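Local coordinates for rhogap protein (PDB 1F7C), which stimulates GTP hydrolysis by the small GTPases RhoA and Cdc42 through the all-helical RhoGAP (BH) domain that this chain represents, at residues D34-G37 with F38-K42; T86-C89 with A90-I94; S99-K102 with T103-M107; S135-H138 with S139-R143; Q201-V204 with I205-I209. All blocks are in the same frame, centred on the assembly; numbering follows the deposited sequence.

Contact 1: D34-G37 with F38-K42; sequences DSIG and FSIIK
I36 and I40 meet one turn apart at the start of helix 35-51, where CG2 of I36 lies 4.2 Å from CD1 of I40, a loose touch of methyl on methyl. I40 sits closer to the backbone: its CG1, turned anti to the carbonyl carbon (chi1 -66°), comes to 3.1 Å from O of I36, the oxygen that also accepts from I40 N. The outer arm of I40 then runs on extended, to L75 and M76 of helix 65-76 and Y104 of helix 94-106. S39 behaves differently. Its OG stands anti to the backbone N (chi1 170°), 4.1 Å from O of I36. Its CB, placed by the helix backbone, lies 3.2 Å from O of I36 and as close to O of S35. The F38 ring brings its CD1 edge to within 3.5 Å of O of D34, which lies near the ring plane. That carbonyl also receives F38 N at 3.2 Å through a nearly straight bond (163°), so one oxygen meets both the amide and the ring of the same residue. F38 goes on to Q150 and M151 of helix 146-164. I41 lays CG1 3.5 Å from O of G37, the acceptor of its own N-H. D34 is the N-cap: its OD1 takes a weak bond, 3.3 Å long, from N of G37. A carboxylate here would be expected to interact favourably with the positive end of the helix dipole, while CB of S39, CG1 of I40 and CG1 of I41 lie against first-turn carbonyls.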
loop_
_atom_site.group_PDB
_atom_site.type_symbol
_atom_site.label_atom_id
_atom_site.label_comp_id
_atom_site.label_asym_id
_atom_site.label_seq_id
_atom_site.Cartn_x
_atom_site.Cartn_y
_atom_site.Cartn_z
ATOM N N ASP A 34 5.495 -5.775 -13.421
ATOM C CA ASP A 34 6.706 -5.747 -14.233
ATOM C C ASP A 34 7.513 -4.488 -13.906
ATOM O O ASP A 34 7.141 -3.726 -13.014
ATOM C CB ASP A 34 6.330 -5.762 -15.711
ATOM C CG ASP A 34 5.502 -4.564 -16.103
ATOM O OD1 ASP A 34 4.673 -4.122 -15.275
ATOM O OD2 ASP A 34 5.672 -4.075 -17.238
ATOM N N SER A 35 8.609 -4.263 -14.621
ATOM C CA SER A 35 9.429 -3.087 -14.363
ATOM C C SER A 35 8.631 -1.792 -14.524
ATOM O O SER A 35 8.971 -0.770 -13.930
ATOM C CB SER A 35 10.654 -3.071 -15.284
ATOM O OG SER A 35 10.268 -3.074 -16.644
ATOM N N ILE A 36 7.568 -1.827 -15.319
ATOM C CA ILE A 36 6.755 -0.636 -15.508
ATOM C C ILE A 36 6.002 -0.336 -14.212
ATOM O O ILE A 36 5.888 0.821 -13.801
ATOM C CB ILE A 36 5.748 -0.824 -16.657
ATOM C CG1 ILE A 36 6.496 -1.069 -17.967
ATOM C CG2 ILE A 36 4.866 0.409 -16.790
ATOM C CD1 ILE A 36 7.377 0.082 -18.395
ATOM N N GLY A 37 5.499 -1.390 -13.573
ATOM C CA GLY A 37 4.781 -1.242 -12.321
ATOM C C GLY A 37 5.650 -0.644 -11.221
ATOM O O GLY A 37 5.240 0.314 -10.571
ATOM N N PHE A 38 6.838 -1.202 -11.001
ATOM C CA PHE A 38 7.737 -0.672 -9.980
ATOM C C PHE A 38 8.135 0.758 -10.317
ATOM O O PHE A 38 8.414 1.556 -9.428
ATOM C CB PHE A 38 9.002 -1.515 -9.859
ATOM C CG PHE A 38 8.805 -2.801 -9.115
ATOM C CD1 PHE A 38 8.181 -3.890 -9.722
ATOM C CD2 PHE A 38 9.241 -2.927 -7.800
ATOM C CE1 PHE A 38 7.999 -5.089 -9.028
ATOM C CE2 PHE A 38 9.062 -4.122 -7.097
ATOM C CZ PHE A 38 8.439 -5.204 -7.714
ATOM N N SER A 39 8.175 1.067 -11.607
ATOM C CA SER A 39 8.520 2.397 -12.078
ATOM C C SER A 39 7.420 3.369 -11.643
ATOM O O SER A 39 7.684 4.438 -11.094
ATOM C CB SER A 39 8.636 2.381 -13.603
ATOM O OG SER A 39 8.746 3.691 -14.133
ATOM N N ILE A 40 6.179 2.974 -11.891
ATOM C CA ILE A 40 5.026 3.780 -11.528
ATOM C C ILE A 40 4.989 4.038 -10.023
ATOM O O ILE A 40 4.801 5.171 -9.587
ATOM C CB ILE A 40 3.720 3.076 -11.967
ATOM C CG1 ILE A 40 3.665 3.021 -13.498
ATOM C CG2 ILE A 40 2.505 3.799 -11.398
ATOM C CD1 ILE A 40 2.363 2.477 -14.050
ATOM N N ILE A 41 5.171 2.988 -9.234
ATOM C CA ILE A 41 5.161 3.123 -7.789
ATOM C C ILE A 41 6.264 4.049 -7.282
ATOM O O ILE A 41 6.012 4.916 -6.447
ATOM C CB ILE A 41 5.312 1.757 -7.111
ATOM C CG1 ILE A 41 4.065 0.921 -7.372
ATOM C CG2 ILE A 41 5.528 1.935 -5.611
ATOM C CD1 ILE A 41 2.819 1.500 -6.760
ATOM N N LYS A 42 7.481 3.861 -7.783
ATOM C CA LYS A 42 8.606 4.689 -7.371
ATOM C C LYS A 42 8.430 6.162 -7.749
ATOM O O LYS A 42 8.734 7.045 -6.959
ATOM C CB LYS A 42 9.910 4.151 -7.964
ATOM C CG LYS A 42 10.361 2.856 -7.329
ATOM C CD LYS A 42 11.700 2.373 -7.874
ATOM C CE LYS A 42 11.610 1.978 -9.335
ATOM N NZ LYS A 42 12.882 1.345 -9.803
#

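Contact 2: T86-C89 with A90-I94; sequences TEIC and AEWEI
The indole of W92 meets the loop before it at its pyrrole corner: CG2 of I88 approaches CD1 of W92 obliquely, at 3.3 Å, and the two side chains cross at about a right angle. The backbone of C89 lies at the rim of the ring near its plane, with its carbonyl O 3.6 Å from CD1 of W92. W92 also packs on R67, K70, L71 and I74 of helix 65-76, while I97 touches both I88 and W92. The second flat group, the carboxylate of E91, reaches back along an extended chain until its OE2 is 3.1 Å from SG of C89. Residues 89-92 form a type I beta turn, closed by W92 N donating to O of C89 at 3.1 Å from well above the carbonyl plane (48° out of it). Inside this turn C89 turns SG anti to its own N (chi1 -176°) and accepts from N of E91 at 3.5 Å, an ordinary length for sulfur, and nearly straight at 168°, in the manner of the side-chain oxygen in an Asx or ST turn. With an alanine here, E91 N would probably lose its acceptor in the turn and the E91 chain the atom it lies against. Just beyond the turn, E93 is the N-cap of helix 94-106, and its OE2 forms a salt bridge with R67 NH1.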
loop_
_atom_site.group_PDB
_atom_site.type_symbol
_atom_site.label_atom_id
_atom_site.label_comp_id
_atom_site.label_asym_id
_atom_site.label_seq_id
_atom_site.Cartn_x
_atom_site.Cartn_y
_atom_site.Cartn_z
ATOM N N THR A 86 13.090 9.561 -15.266
ATOM C CA THR A 86 12.338 10.808 -15.220
ATOM C C THR A 86 11.565 10.937 -13.905
ATOM O O THR A 86 11.579 10.035 -13.068
ATOM C CB THR A 86 11.347 10.896 -16.413
ATOM O OG1 THR A 86 11.163 12.269 -16.776
ATOM C CG2 THR A 86 9.988 10.292 -16.042
ATOM N N GLU A 87 10.895 12.070 -13.736
ATOM C CA GLU A 87 10.105 12.339 -12.544
ATOM C C GLU A 87 8.845 13.086 -12.944
ATOM O O GLU A 87 8.861 13.880 -13.881
ATOM C CB GLU A 87 10.915 13.170 -11.546
ATOM C CG GLU A 87 11.857 12.338 -10.689
ATOM C CD GLU A 87 12.821 13.182 -9.877
ATOM O OE1 GLU A 87 12.364 14.136 -9.207
ATOM O OE2 GLU A 87 14.037 12.884 -9.902
ATOM N N ILE A 88 7.753 12.825 -12.235
ATOM C CA ILE A 88 6.484 13.471 -12.535
ATOM C C ILE A 88 6.606 14.991 -12.487
ATOM O O ILE A 88 7.240 15.548 -11.587
ATOM C CB ILE A 88 5.387 13.015 -11.554
ATOM C CG1 ILE A 88 5.285 11.484 -11.573
ATOM C CG2 ILE A 88 4.054 13.639 -11.935
ATOM C CD1 ILE A 88 4.224 10.920 -10.654
ATOM N N CYS A 89 5.996 15.657 -13.464
ATOM C CA CYS A 89 6.025 17.117 -13.557
ATOM C C CYS A 89 5.179 17.785 -12.476
ATOM O O CYS A 89 4.197 17.224 -11.996
ATOM C CB CYS A 89 5.523 17.562 -14.938
ATOM S SG CYS A 89 5.623 19.345 -15.243
ATOM N N ALA A 90 5.572 19.001 -12.112
ATOM C CA ALA A 90 4.870 19.773 -11.097
ATOM C C ALA A 90 3.453 20.118 -11.535
ATOM O O ALA A 90 2.617 20.494 -10.719
ATOM C CB ALA A 90 5.644 21.045 -10.783
ATOM N N GLU A 91 3.186 19.988 -12.829
ATOM C CA GLU A 91 1.867 20.290 -13.376
ATOM C C GLU A 91 0.817 19.336 -12.818
ATOM O O GLU A 91 -0.384 19.609 -12.877
ATOM C CB GLU A 91 1.892 20.182 -14.902
ATOM C CG GLU A 91 2.747 21.247 -15.575
ATOM C CD GLU A 91 3.014 20.950 -17.041
ATOM O OE1 GLU A 91 2.042 20.677 -17.783
ATOM O OE2 GLU A 91 4.199 20.996 -17.447
ATOM N N TRP A 92 1.280 18.217 -12.271
ATOM C CA TRP A 92 0.391 17.203 -11.710
ATOM C C TRP A 92 0.075 17.398 -10.227
ATOM O O TRP A 92 0.973 17.503 -9.395
ATOM C CB TRP A 92 0.996 15.815 -11.931
ATOM C CG TRP A 92 1.052 15.407 -13.374
ATOM C CD1 TRP A 92 2.173 15.239 -14.140
ATOM C CD2 TRP A 92 -0.066 15.126 -14.232
ATOM N NE1 TRP A 92 1.822 14.869 -15.420
ATOM C CE2 TRP A 92 0.454 14.792 -15.503
ATOM C CE3 TRP A 92 -1.457 15.125 -14.049
ATOM C CZ2 TRP A 92 -0.370 14.460 -16.587
ATOM C CZ3 TRP A 92 -2.274 14.796 -15.125
ATOM C CH2 TRP A 92 -1.728 14.468 -16.376
ATOM N N GLU A 93 -1.214 17.442 -9.908
ATOM C CA GLU A 93 -1.668 17.615 -8.533
ATOM C C GLU A 93 -1.355 16.372 -7.702
ATOM O O GLU A 93 -1.348 15.255 -8.224
ATOM C CB GLU A 93 -3.171 17.879 -8.520
ATOM C CG GLU A 93 -3.570 19.108 -9.313
ATOM C CD GLU A 93 -5.074 19.245 -9.464
ATOM O OE1 GLU A 93 -5.769 19.433 -8.438
ATOM O OE2 GLU A 93 -5.560 19.157 -10.616
ATOM N N ILE A 94 -1.098 16.574 -6.412
ATOM C CA ILE A 94 -0.790 15.480 -5.498
ATOM C C ILE A 94 -1.967 14.494 -5.423
ATOM O O ILE A 94 -1.767 13.280 -5.457
ATOM C CB ILE A 94 -0.460 16.019 -4.066
ATOM C CG1 ILE A 94 0.903 16.732 -4.060
ATOM C CG2 ILE A 94 -0.460 14.876 -3.061
ATOM C CD1 ILE A 94 2.088 15.827 -4.343
#

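Contact 3: S99-K102 with T103-M107; sequences SALK and TYLRM
T103 hooks its hydroxyl back onto the preceding turn: OG1 donates to O of A100 at 3.2 Å, reached by standing between the backbone N and the carbonyl carbon (chi1 67°). Y104 N donates to the same oxygen at 3.0 Å, from the same face of the carbonyl plane. The methyl CG2 of T103 lies 3.1 Å from O of S99. A valine in its place would probably leave the A100 carbonyl without its second donor. L101 and L105 run side by side, with CD2 of L101 3.9 Å from CD1 of L105. R106, bent at chi3, folds its guanidinium back so that O of K102 lies over one face, 3.9 Å above the plane and offset toward the rim, with NH1 equally far from CB of K102. NZ of K102 is held by the carbonyl of Y59; the K102 side chain runs about 6 Å from that of R60, consistent with a basic flank beside the predicted arginine finger. S99 OG bonds to G63 N, and Y104 OH to Q32 O. Helix 94-106 packs on helix 35-51 through L101 and Y104, on helix 65-76 through S99 and T103, and on helix 173-184 through K102, L105 and R106.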
loop_
_atom_site.group_PDB
_atom_site.type_symbol
_atom_site.label_atom_id
_atom_site.label_comp_id
_atom_site.label_asym_id
_atom_site.label_seq_id
_atom_site.Cartn_x
_atom_site.Cartn_y
_atom_site.Cartn_z
ATOM N N SER A 99 -3.908 9.150 -6.385
ATOM C CA SER A 99 -5.012 8.389 -6.947
ATOM C C SER A 99 -4.485 7.458 -8.034
ATOM O O SER A 99 -4.970 6.340 -8.189
ATOM C CB SER A 99 -6.084 9.326 -7.505
ATOM O OG SER A 99 -6.912 9.807 -6.456
ATOM N N ALA A 100 -3.470 7.914 -8.763
ATOM C CA ALA A 100 -2.878 7.104 -9.810
ATOM C C ALA A 100 -2.306 5.847 -9.179
ATOM O O ALA A 100 -2.489 4.739 -9.691
ATOM C CB ALA A 100 -1.780 7.875 -10.518
ATOM N N LEU A 101 -1.612 6.026 -8.057
ATOM C CA LEU A 101 -1.006 4.915 -7.350
ATOM C C LEU A 101 -2.047 3.897 -6.882
ATOM O O LEU A 101 -1.846 2.690 -7.027
ATOM C CB LEU A 101 -0.191 5.438 -6.161
ATOM C CG LEU A 101 0.540 4.407 -5.297
ATOM C CD1 LEU A 101 1.787 5.031 -4.702
ATOM C CD2 LEU A 101 -0.377 3.888 -4.204
ATOM N N LYS A 102 -3.160 4.372 -6.331
ATOM C CA LYS A 102 -4.194 3.459 -5.851
ATOM C C LYS A 102 -4.924 2.706 -6.972
ATOM O O LYS A 102 -5.186 1.509 -6.849
ATOM C CB LYS A 102 -5.215 4.205 -4.982
ATOM C CG LYS A 102 -4.624 4.871 -3.749
ATOM C CD LYS A 102 -5.690 5.223 -2.728
ATOM C CE LYS A 102 -6.758 6.129 -3.307
ATOM N NZ LYS A 102 -7.909 6.307 -2.369
ATOM N N THR A 103 -5.257 3.393 -8.059
ATOM C CA THR A 103 -5.952 2.727 -9.157
ATOM C C THR A 103 -5.045 1.692 -9.833
ATOM O O THR A 103 -5.522 0.646 -10.268
ATOM C CB THR A 103 -6.485 3.739 -10.208
ATOM O OG1 THR A 103 -5.389 4.370 -10.874
ATOM C CG2 THR A 103 -7.342 4.801 -9.535
ATOM N N TYR A 104 -3.744 1.977 -9.912
ATOM C CA TYR A 104 -2.800 1.030 -10.499
ATOM C C TYR A 104 -2.834 -0.268 -9.696
ATOM O O TYR A 104 -2.740 -1.356 -10.259
ATOM C CB TYR A 104 -1.369 1.574 -10.473
ATOM C CG TYR A 104 -0.319 0.482 -10.611
ATOM C CD1 TYR A 104 0.030 -0.033 -11.862
ATOM C CD2 TYR A 104 0.275 -0.083 -9.483
ATOM C CE1 TYR A 104 0.942 -1.087 -11.986
ATOM C CE2 TYR A 104 1.187 -1.141 -9.592
ATOM C CZ TYR A 104 1.513 -1.639 -10.847
ATOM O OH TYR A 104 2.387 -2.701 -10.953
ATOM N N LEU A 105 -2.952 -0.140 -8.378
ATOM C CA LEU A 105 -2.996 -1.294 -7.495
ATOM C C LEU A 105 -4.283 -2.102 -7.652
ATOM O O LEU A 105 -4.283 -3.321 -7.480
ATOM C CB LEU A 105 -2.833 -0.852 -6.038
ATOM C CG LEU A 105 -1.420 -0.434 -5.628
ATOM C CD1 LEU A 105 -1.424 0.117 -4.210
ATOM C CD2 LEU A 105 -0.496 -1.640 -5.728
ATOM N N ARG A 106 -5.377 -1.420 -7.973
ATOM C CA ARG A 106 -6.654 -2.088 -8.163
ATOM C C ARG A 106 -6.766 -2.700 -9.567
ATOM O O ARG A 106 -7.677 -3.478 -9.843
ATOM C CB ARG A 106 -7.797 -1.103 -7.909
ATOM C CG ARG A 106 -7.892 -0.665 -6.448
ATOM C CD ARG A 106 -9.290 -0.169 -6.103
ATOM N NE ARG A 106 -9.613 1.094 -6.762
ATOM C CZ ARG A 106 -9.308 2.293 -6.276
ATOM N NH1 ARG A 106 -8.672 2.400 -5.116
ATOM N NH2 ARG A 106 -9.640 3.385 -6.954
ATOM N N MET A 107 -5.821 -2.351 -10.439
ATOM C CA MET A 107 -5.783 -2.854 -11.811
ATOM C C MET A 107 -4.932 -4.111 -11.960
ATOM O O MET A 107 -4.817 -4.660 -13.055
ATOM C CB MET A 107 -5.225 -1.793 -12.756
ATOM C CG MET A 107 -6.205 -0.730 -13.184
ATOM S SD MET A 107 -5.372 0.522 -14.174
ATOM C CE MET A 107 -4.697 -0.461 -15.527
#

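Contact 4: S135-H138 with S139-R143; sequences SEIH and SLVHR
S139, L140, V141 and H142 each donate their N-H to the carbonyl four residues back, on S135, E136, I137 and H138, and the last bond, H142 N to H138 O, is the longest at 3.3 Å. O of H138 also takes a weak bond from N of V141. The two histidines come together one turn apart: CD2 of H138 lies 3.7 Å from ND1 of H142, and the planes are inclined at 77°, an oblique approach. H138 gets there with CG anti to its backbone N (chi1 -177°); P220 touches both side chains. The aliphatic side chains pack against backbone carbonyls. CG of L140 sits 3.1 Å from O of E136, and CG2 of V141 is 3.2 Å from O of I137, while CG2 of I137 and CG2 of V141 meet at 4.3 Å. I137, L140 and V141 turn to neighbouring helices: I137 and V141 to helix 198-210, I137 and L140 to helix 115-125, V141 also to I215 and F216. NE2 of H138 bonds to the carbonyl O of T218, which can only accept, so NE2 probably carries the hydrogen; this bond satisfies NE2 of the buried H138 while tying the helix to the segment after helix 212-217.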
loop_
_atom_site.group_PDB
_atom_site.type_symbol
_atom_site.label_atom_id
_atom_site.label_comp_id
_atom_site.label_asym_id
_atom_site.label_seq_id
_atom_site.Cartn_x
_atom_site.Cartn_y
_atom_site.Cartn_z
ATOM N N SER A 135 4.789 -11.945 14.274
ATOM C CA SER A 135 5.587 -13.108 13.881
ATOM C C SER A 135 4.986 -13.854 12.697
ATOM O O SER A 135 5.675 -14.133 11.721
ATOM C CB SER A 135 5.713 -14.073 15.058
ATOM O OG SER A 135 5.876 -13.356 16.263
ATOM N N GLU A 136 3.702 -14.191 12.796
ATOM C CA GLU A 136 3.008 -14.906 11.721
ATOM C C GLU A 136 2.976 -14.112 10.425
ATOM O O GLU A 136 3.216 -14.658 9.350
ATOM C CB GLU A 136 1.572 -15.250 12.136
ATOM C CG GLU A 136 1.451 -16.592 12.843
ATOM C CD GLU A 136 1.819 -17.766 11.940
ATOM O OE1 GLU A 136 1.954 -18.894 12.464
ATOM O OE2 GLU A 136 1.963 -17.570 10.710
ATOM N N ILE A 137 2.675 -12.825 10.535
ATOM C CA ILE A 137 2.618 -11.963 9.371
ATOM C C ILE A 137 4.021 -11.830 8.794
ATOM O O ILE A 137 4.204 -11.848 7.576
ATOM C CB ILE A 137 2.021 -10.586 9.756
ATOM C CG1 ILE A 137 0.525 -10.770 10.040
ATOM C CG2 ILE A 137 2.247 -9.566 8.639
ATOM C CD1 ILE A 137 -0.204 -9.548 10.536
ATOM N N HIS A 138 5.012 -11.722 9.673
ATOM C CA HIS A 138 6.401 -11.605 9.245
ATOM C C HIS A 138 6.761 -12.822 8.389
ATOM O O HIS A 138 7.282 -12.690 7.284
ATOM C CB HIS A 138 7.330 -11.536 10.461
ATOM C CG HIS A 138 8.774 -11.348 10.113
ATOM N ND1 HIS A 138 9.782 -11.430 11.047
ATOM C CD2 HIS A 138 9.379 -11.061 8.934
ATOM C CE1 HIS A 138 10.945 -11.204 10.462
ATOM N NE2 HIS A 138 10.728 -10.977 9.179
ATOM N N SER A 139 6.481 -14.006 8.919
ATOM C CA SER A 139 6.744 -15.249 8.213
ATOM C C SER A 139 5.960 -15.332 6.897
ATOM O O SER A 139 6.474 -15.809 5.880
ATOM C CB SER A 139 6.370 -16.432 9.098
ATOM O OG SER A 139 6.371 -17.618 8.331
ATOM N N LEU A 140 4.714 -14.869 6.918
ATOM C CA LEU A 140 3.883 -14.891 5.716
ATOM C C LEU A 140 4.422 -13.970 4.625
ATOM O O LEU A 140 4.309 -14.276 3.441
ATOM C CB LEU A 140 2.439 -14.500 6.053
ATOM C CG LEU A 140 1.630 -15.575 6.790
ATOM C CD1 LEU A 140 0.294 -14.999 7.237
ATOM C CD2 LEU A 140 1.409 -16.774 5.874
ATOM N N VAL A 141 5.002 -12.841 5.017
ATOM C CA VAL A 141 5.540 -11.913 4.037
ATOM C C VAL A 141 6.743 -12.504 3.325
ATOM O O VAL A 141 6.937 -12.274 2.131
ATOM C CB VAL A 141 5.956 -10.566 4.683
ATOM C CG1 VAL A 141 6.744 -9.722 3.677
ATOM C CG2 VAL A 141 4.715 -9.807 5.158
ATOM N N HIS A 142 7.555 -13.261 4.051
ATOM C CA HIS A 142 8.742 -13.852 3.450
ATOM C C HIS A 142 8.473 -15.062 2.572
ATOM O O HIS A 142 9.380 -15.578 1.922
ATOM C CB HIS A 142 9.785 -14.178 4.523
ATOM C CG HIS A 142 10.693 -13.029 4.813
ATOM N ND1 HIS A 142 10.266 -11.895 5.474
ATOM C CD2 HIS A 142 11.968 -12.783 4.427
ATOM C CE1 HIS A 142 11.236 -11.000 5.476
ATOM N NE2 HIS A 142 12.280 -11.512 4.848
ATOM N N ARG A 143 7.218 -15.493 2.543
ATOM C CA ARG A 143 6.839 -16.612 1.716
ATOM C C ARG A 143 6.246 -16.143 0.386
ATOM O O ARG A 143 6.058 -16.938 -0.532
ATOM C CB ARG A 143 5.879 -17.514 2.492
ATOM C CG ARG A 143 6.597 -18.215 3.640
ATOM C CD ARG A 143 5.797 -19.353 4.214
ATOM N NE ARG A 143 4.776 -18.905 5.147
ATOM C CZ ARG A 143 3.758 -19.658 5.549
ATOM N NH1 ARG A 143 3.623 -20.898 5.090
ATOM N NH2 ARG A 143 2.883 -19.178 6.420
#

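Contact 5: Q201-V204 with I205-I209; sequences QNIV and IEILI
I207 packs back on the turn before it, against I203. Its CB stands 3.6 Å from O of I203 and as far from the carbonyl oxygen of V204. CG1, anti to the carbonyl carbon (chi1 -68°), closes to 3.2 Å from O of I203, which is also the acceptor of I207 N at 2.9 Å. The chain then runs on extended (chi2 167°), and its tip CD1 lies 3.6 Å from that same O of I203 and rests 3.9 Å from CG2 of I203, with the two side chains crossing at a slant. Beyond this pair I207 reaches V134 and I137 of helix 130-141. The next contacts along helix 198-210 are of the same kind but looser. CG of L208 lies 3.4 Å from O of V204, and its CD1 comes to 4.4 Å from CG1 of V204. L208 also packs on I137 and V141, and on M156 of helix 146-164. E206 follows the backbone with its stem: CG sits near the carbonyl of N202, whose oxygen accepts from E206 N, and the extended chain carries OE2 to 4.2 Å from CD1 of I203. I205 turns to L184 and E206 to V173 and A174, all of helix 173-184. The regular backbone bonds thus keep the carbonyls of N202, I203 and V204 engaged while aliphatic carbon lies against them, and the apolar side chains of I205, I207 and L208 pack on neighbouring helices.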
loop_
_atom_site.group_PDB
_atom_site.type_symbol
_atom_site.label_atom_id
_atom_site.label_comp_id
_atom_site.label_asym_id
_atom_site.label_seq_id
_atom_site.Cartn_x
_atom_site.Cartn_y
_atom_site.Cartn_z
ATOM N N GLN A 201 -8.698 -6.853 7.651
ATOM C CA GLN A 201 -7.883 -6.605 6.473
ATOM C C GLN A 201 -7.133 -5.307 6.749
ATOM O O GLN A 201 -5.995 -5.123 6.319
ATOM C CB GLN A 201 -8.752 -6.424 5.232
ATOM C CG GLN A 201 -9.729 -7.556 4.977
ATOM C CD GLN A 201 -10.253 -7.538 3.549
ATOM O OE1 GLN A 201 -10.513 -6.473 2.979
ATOM N NE2 GLN A 201 -10.417 -8.720 2.966
ATOM N N ASN A 202 -7.787 -4.411 7.481
ATOM C CA ASN A 202 -7.208 -3.127 7.831
ATOM C C ASN A 202 -6.120 -3.256 8.904
ATOM O O ASN A 202 -5.123 -2.544 8.861
ATOM C CB ASN A 202 -8.310 -2.170 8.290
ATOM C CG ASN A 202 -9.361 -1.941 7.218
ATOM O OD1 ASN A 202 -9.236 -2.431 6.097
ATOM N ND2 ASN A 202 -10.402 -1.189 7.558
ATOM N N ILE A 203 -6.314 -4.171 9.851
ATOM C CA ILE A 203 -5.342 -4.406 10.921
ATOM C C ILE A 203 -4.023 -4.920 10.337
ATOM O O ILE A 203 -2.932 -4.611 10.835
ATOM C CB ILE A 203 -5.866 -5.457 11.937
ATOM C CG1 ILE A 203 -7.188 -4.982 12.550
ATOM C CG2 ILE A 203 -4.838 -5.698 13.026
ATOM C CD1 ILE A 203 -7.102 -3.633 13.235
ATOM N N VAL A 204 -4.135 -5.710 9.276
ATOM C CA VAL A 204 -2.968 -6.266 8.618
ATOM C C VAL A 204 -2.098 -5.122 8.075
ATOM O O VAL A 204 -0.883 -5.107 8.284
ATOM C CB VAL A 204 -3.391 -7.238 7.470
ATOM C CG1 VAL A 204 -2.210 -7.542 6.560
ATOM C CG2 VAL A 204 -3.922 -8.543 8.067
ATOM N N ILE A 205 -2.719 -4.163 7.391
ATOM C CA ILE A 205 -1.965 -3.046 6.848
ATOM C C ILE A 205 -1.300 -2.258 7.990
ATOM O O ILE A 205 -0.137 -1.862 7.881
ATOM C CB ILE A 205 -2.868 -2.114 6.025
ATOM C CG1 ILE A 205 -3.594 -2.926 4.939
ATOM C CG2 ILE A 205 -2.041 -0.986 5.421
ATOM C CD1 ILE A 205 -2.700 -3.788 4.058
ATOM N N GLU A 206 -2.037 -2.054 9.081
ATOM C CA GLU A 206 -1.521 -1.334 10.232
ATOM C C GLU A 206 -0.275 -2.001 10.779
ATOM O O GLU A 206 0.718 -1.333 11.066
ATOM C CB GLU A 206 -2.567 -1.259 11.334
ATOM C CG GLU A 206 -3.712 -0.308 11.060
ATOM C CD GLU A 206 -4.658 -0.241 12.234
ATOM O OE1 GLU A 206 -4.214 -0.573 13.356
ATOM O OE2 GLU A 206 -5.829 0.146 12.047
ATOM N N ILE A 207 -0.327 -3.316 10.935
ATOM C CA ILE A 207 0.812 -4.058 11.445
ATOM C C ILE A 207 2.017 -3.922 10.513
ATOM O O ILE A 207 3.141 -3.769 10.965
ATOM C CB ILE A 207 0.468 -5.549 11.618
ATOM C CG1 ILE A 207 -0.558 -5.713 12.744
ATOM C CG2 ILE A 207 1.726 -6.343 11.939
ATOM C CD1 ILE A 207 -1.213 -7.093 12.807
ATOM N N LEU A 208 1.773 -3.965 9.211
ATOM C CA LEU A 208 2.851 -3.847 8.238
ATOM C C LEU A 208 3.496 -2.471 8.228
ATOM O O LEU A 208 4.690 -2.351 7.954
ATOM C CB LEU A 208 2.347 -4.186 6.837
ATOM C CG LEU A 208 2.052 -5.670 6.580
ATOM C CD1 LEU A 208 1.576 -5.851 5.150
ATOM C CD2 LEU A 208 3.300 -6.497 6.828
ATOM N N ILE A 209 2.710 -1.434 8.510
ATOM C CA ILE A 209 3.229 -0.068 8.546
ATOM C C ILE A 209 4.073 0.132 9.814
ATOM O O ILE A 209 5.194 0.635 9.755
ATOM C CB ILE A 209 2.079 0.981 8.534
ATOM C CG1 ILE A 209 1.349 0.938 7.188
ATOM C CG2 ILE A 209 2.631 2.390 8.800
ATOM C CD1 ILE A 209 0.094 1.795 7.144
#

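Overall arrangement
All five contacts are local and follow in series, so none nests in or crosses another, and each joins residues within one turn or loop. From the N terminus, contact 1 opens helix 35-51; contact 2 turns the loop after helix 65-76 into helix 94-106, and contact 3 lies further along that helix. Contacts 1 and 3 touch, I41 packing on L101 and Y104, and I40 and G37 on Y104, whereas contact 2 stands about 5 Å from contact 3 at nearest atoms. Contacts 4 and 5 lie on the other side of the chain's centre from contacts 2 and 3 and touch through I137, V141, I207 and L208, joining helix 130-141 to helix 198-210.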